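Long-range contact in penicillin-binding protein activator LpoA (Escherichia coli, PDB 6DR3), which is an outer-membrane lipoprotein that stimulates the transpeptidase activity of penicillin-binding protein 1A in peptidoglycan synthesis, seen here as its amino-terminal domain: residues I171-D177 with R202-G208. Sequence-based numbering, arbitrary orientation.
Sequences ILQGWLD and RYPNNPG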
ATOM      1  N   ILE A 171       0.367 -10.093 -14.086  1.00 26.30           N
ATOM      2  CA  ILE A 171       0.270  -8.641 -13.972  1.00 27.50           C
ATOM      3  C   ILE A 171       1.662  -8.016 -14.029  1.00 24.92           C
ATOM      4  O   ILE A 171       1.892  -7.039 -14.751  1.00 23.83           O
ATOM      5  CB  ILE A 171      -0.485  -8.248 -12.689  1.00 25.83           C
ATOM      6  CG1 ILE A 171      -1.972  -8.597 -12.841  1.00 35.75           C
ATOM      7  CG2 ILE A 171      -0.306  -6.752 -12.382  1.00 21.93           C
ATOM      8  CD1 ILE A 171      -2.822  -8.314 -11.611  1.00 48.49           C
ATOM      9  N   LEU A 172       2.610  -8.576 -13.275  1.00 24.23           N
ATOM     10  CA  LEU A 172       3.981  -8.083 -13.337  1.00 22.57           C
ATOM     11  C   LEU A 172       4.554  -8.246 -14.738  1.00 21.48           C
ATOM     12  O   LEU A 172       5.229  -7.345 -15.249  1.00 25.27           O
ATOM     13  CB  LEU A 172       4.849  -8.813 -12.310  1.00 20.16           C
ATOM     14  CG  LEU A 172       6.327  -8.417 -12.266  1.00 25.46           C
ATOM     15  CD1 LEU A 172       6.494  -6.928 -12.003  1.00 21.91           C
ATOM     16  CD2 LEU A 172       7.057  -9.233 -11.212  1.00 31.49           C
ATOM     17  N   GLN A 173       4.294  -9.388 -15.380  1.00 22.18           N
ATOM     18  CA  GLN A 173       4.744  -9.574 -16.754  1.00 24.60           C
ATOM     19  C   GLN A 173       4.177  -8.491 -17.663  1.00 21.05           C
ATOM     20  O   GLN A 173       4.886  -7.957 -18.520  1.00 21.10           O
ATOM     21  CB  GLN A 173       4.341 -10.959 -17.261  1.00 29.25           C
ATOM     22  CG  GLN A 173       4.899 -11.289 -18.641  1.00 43.18           C
ATOM     23  CD  GLN A 173       4.385 -12.603 -19.193  1.00 52.72           C
ATOM     24  OE1 GLN A 173       3.365 -13.126 -18.745  1.00 57.72           O
ATOM     25  NE2 GLN A 173       5.096 -13.147 -20.176  1.00 56.50           N
ATOM     26  N   GLY A 174       2.897  -8.157 -17.487  1.00 22.20           N
ATOM     27  CA  GLY A 174       2.308  -7.089 -18.277  1.00 20.90           C
ATOM     28  C   GLY A 174       2.965  -5.748 -18.020  1.00 20.51           C
ATOM     29  O   GLY A 174       3.191  -4.968 -18.947  1.00 19.80           O
ATOM     30  N   TRP A 175       3.279  -5.457 -16.754  1.00 17.90           N
ATOM     31  CA  TRP A 175       3.964  -4.210 -16.430  1.00 18.96           C
ATOM     32  C   TRP A 175       5.338  -4.155 -17.082  1.00 18.58           C
ATOM     33  O   TRP A 175       5.733  -3.119 -17.627  1.00 24.50           O
ATOM     34  CB  TRP A 175       4.092  -4.053 -14.916  1.00 16.66           C
ATOM     35  CG  TRP A 175       2.874  -3.487 -14.250  1.00 17.86           C
ATOM     36  CD1 TRP A 175       2.090  -4.101 -13.315  1.00 15.14           C
ATOM     37  CD2 TRP A 175       2.302  -2.192 -14.463  1.00 21.41           C
ATOM     38  NE1 TRP A 175       1.068  -3.267 -12.932  1.00 21.27           N
ATOM     39  CE2 TRP A 175       1.175  -2.088 -13.622  1.00 24.29           C
ATOM     40  CE3 TRP A 175       2.633  -1.108 -15.282  1.00 26.74           C
ATOM     41  CZ2 TRP A 175       0.378  -0.947 -13.578  1.00 23.62           C
ATOM     42  CZ3 TRP A 175       1.841   0.024 -15.236  1.00 27.62           C
ATOM     43  CH2 TRP A 175       0.728   0.096 -14.391  1.00 26.73           C
ATOM     44  N   LEU A 176       6.083  -5.262 -17.031  1.00 22.26           N
ATOM     45  CA  LEU A 176       7.402  -5.291 -17.651  1.00 24.81           C
ATOM     46  C   LEU A 176       7.310  -5.181 -19.166  1.00 22.37           C
ATOM     47  O   LEU A 176       8.231  -4.660 -19.803  1.00 22.04           O
ATOM     48  CB  LEU A 176       8.138  -6.571 -17.253  1.00 28.03           C
ATOM     49  CG  LEU A 176       8.457  -6.707 -15.761  1.00 29.55           C
ATOM     50  CD1 LEU A 176       9.046  -8.076 -15.468  1.00 28.65           C
ATOM     51  CD2 LEU A 176       9.404  -5.608 -15.298  1.00 31.44           C
ATOM     52  N   ASP A 177       6.214  -5.655 -19.761  1.00 21.61           N
ATOM     53  CA  ASP A 177       6.030  -5.476 -21.196  1.00 23.23           C
ATOM     54  C   ASP A 177       5.832  -4.005 -21.541  1.00 21.95           C
ATOM     55  O   ASP A 177       6.403  -3.510 -22.518  1.00 21.20           O
ATOM     56  CB  ASP A 177       4.844  -6.306 -21.684  1.00 28.67           C
ATOM     57  CG  ASP A 177       4.771  -6.376 -23.194  1.00 29.41           C
ATOM     58  OD1 ASP A 177       5.454  -7.240 -23.781  1.00 35.35           O
ATOM     59  OD2 ASP A 177       4.046  -5.558 -23.795  1.00 30.38           O
ATOM     60  N   ARG A 202      -3.052  -6.080 -25.331  1.00 33.33           N
ATOM     61  CA  ARG A 202      -2.283  -7.274 -24.996  1.00 34.71           C
ATOM     62  C   ARG A 202      -2.580  -7.747 -23.580  1.00 31.56           C
ATOM     63  O   ARG A 202      -2.728  -8.951 -23.343  1.00 30.21           O
ATOM     64  CB  ARG A 202      -0.785  -7.001 -25.138  1.00 35.90           C
ATOM     65  CG  ARG A 202      -0.222  -7.236 -26.520  1.00 41.95           C
ATOM     66  CD  ARG A 202       1.274  -7.508 -26.444  1.00 38.17           C
ATOM     67  NE  ARG A 202       2.029  -6.386 -25.899  1.00 28.12           N
ATOM     68  CZ  ARG A 202       2.309  -5.271 -26.567  1.00 26.15           C
ATOM     69  NH1 ARG A 202       1.886  -5.107 -27.814  1.00 25.12           N
ATOM     70  NH2 ARG A 202       3.011  -4.310 -25.983  1.00 25.20           N
ATOM     71  N   TYR A 203      -2.662  -6.817 -22.631  1.00 26.32           N
ATOM     72  CA  TYR A 203      -2.877  -7.129 -21.220  1.00 24.97           C
ATOM     73  C   TYR A 203      -4.080  -6.331 -20.732  1.00 27.74           C
ATOM     74  O   TYR A 203      -3.951  -5.432 -19.893  1.00 28.77           O
ATOM     75  CB  TYR A 203      -1.628  -6.819 -20.397  1.00 23.25           C
ATOM     76  CG  TYR A 203      -0.430  -7.672 -20.762  1.00 22.05           C
ATOM     77  CD1 TYR A 203      -0.263  -8.939 -20.218  1.00 22.72           C
ATOM     78  CD2 TYR A 203       0.534  -7.209 -21.649  1.00 28.27           C
ATOM     79  CE1 TYR A 203       0.828  -9.720 -20.548  1.00 25.44           C
ATOM     80  CE2 TYR A 203       1.630  -7.986 -21.985  1.00 28.21           C
ATOM     81  CZ  TYR A 203       1.771  -9.240 -21.431  1.00 30.96           C
ATOM     82  OH  TYR A 203       2.858 -10.019 -21.757  1.00 37.37           O
ATOM     83  N   PRO A 204      -5.274  -6.637 -21.243  1.00 31.51           N
ATOM     84  CA  PRO A 204      -6.459  -5.853 -20.860  1.00 37.16           C
ATOM     85  C   PRO A 204      -6.819  -5.964 -19.388  1.00 38.65           C
ATOM     86  O   PRO A 204      -7.551  -5.105 -18.881  1.00 38.57           O
ATOM     87  CB  PRO A 204      -7.564  -6.428 -21.754  1.00 34.02           C
ATOM     88  CG  PRO A 204      -7.104  -7.812 -22.076  1.00 28.68           C
ATOM     89  CD  PRO A 204      -5.611  -7.727 -22.176  1.00 30.62           C
ATOM     90  N   ASN A 205      -6.340  -6.992 -18.687  1.00 42.91           N
ATOM     91  CA  ASN A 205      -6.617  -7.134 -17.264  1.00 51.04           C
ATOM     92  C   ASN A 205      -5.658  -6.338 -16.391  1.00 43.32           C
ATOM     93  O   ASN A 205      -5.934  -6.160 -15.199  1.00 42.90           O
ATOM     94  CB  ASN A 205      -6.557  -8.610 -16.860  1.00 63.37           C
ATOM     95  CG  ASN A 205      -7.014  -8.840 -15.430  1.00 74.42           C
ATOM     96  OD1 ASN A 205      -7.907  -8.153 -14.933  1.00 72.05           O
ATOM     97  ND2 ASN A 205      -6.396  -9.805 -14.757  1.00 80.34           N
ATOM     98  N   ASN A 206      -4.549  -5.859 -16.941  1.00 32.12           N
ATOM     99  CA  ASN A 206      -3.582  -5.126 -16.139  1.00 28.25           C
ATOM    100  C   ASN A 206      -4.221  -3.853 -15.598  1.00 29.76           C
ATOM    101  O   ASN A 206      -4.891  -3.131 -16.355  1.00 25.86           O
ATOM    102  CB  ASN A 206      -2.347  -4.788 -16.975  1.00 26.13           C
ATOM    103  CG  ASN A 206      -1.207  -4.248 -16.135  1.00 25.48           C
ATOM    104  OD1 ASN A 206      -1.194  -3.074 -15.761  1.00 24.51           O
ATOM    105  ND2 ASN A 206      -0.236  -5.105 -15.838  1.00 27.12           N
ATOM    106  N   PRO A 207      -4.054  -3.533 -14.308  1.00 30.73           N
ATOM    107  CA  PRO A 207      -4.654  -2.298 -13.780  1.00 33.67           C
ATOM    108  C   PRO A 207      -4.264  -1.057 -14.560  1.00 32.20           C
ATOM    109  O   PRO A 207      -5.082  -0.140 -14.703  1.00 28.03           O
ATOM    110  CB  PRO A 207      -4.133  -2.247 -12.336  1.00 33.91           C
ATOM    111  CG  PRO A 207      -3.859  -3.663 -11.985  1.00 33.23           C
ATOM    112  CD  PRO A 207      -3.366  -4.302 -13.254  1.00 32.93           C
ATOM    113  N   GLY A 208      -3.033  -1.000 -15.073  1.00 27.64           N
ATOM    114  CA  GLY A 208      -2.602   0.138 -15.866  1.00 32.46           C
ATOM    115  C   GLY A 208      -3.238   0.209 -17.237  1.00 28.86           C
ATOM    116  O   GLY A 208      -3.221   1.275 -17.860  1.00 29.39           O
TER
HETATM  117  O   HOH W   1       5.127  -9.721 -22.983  1.00 41.22           O
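Carboxylate oxygen OD2 of D177 takes two N-H groups from the guanidinium of R202: NH2 at 2.7 Å, lying nearly along the C-O axis of OD2, and NE in a weak, bent bond at 3.0 Å. This oxygen sits at the edge of the guanidinium, near its plane, while the carboxylate and guanidinium planes stand 66° apart. The other oxygen is taken by a water, which donates to D177 OD1 at 2.6 Å and lies equally close to Y203 OH, linking acid and phenol. A bend at chi3 brings the long R202 chain round to the acid.

Against one face of the Y203 ring, G174 has no side chain to hold the ring off, and its CA rests 3.5 Å from the ring centroid, almost on the ring normal, as a CH-pi contact. N206 is the N-cap of helix 207-210: its OD1 accepts from G208 N at 2.9 Å. With CG anti to the backbone N (chi1 -170°), the amide extends to the W175 indole and stands steeply over one face, N206 OD1 3.3 Å from W175 CE2. G208, with no CB, lets the far rim of the indole come close to its CA. I171 CG2 adds apolar packing against P207 CD.

Helix 170-185 thus receives the turn between helices 189-202 and 207-210, and W199 of helix 189-202 donates to G174 O. In this TPR-like domain the chemistry grades from ion pair and water at the more exposed end to the buried G174, W175, N206 and G208, so close helix-turn approach depends on small residues.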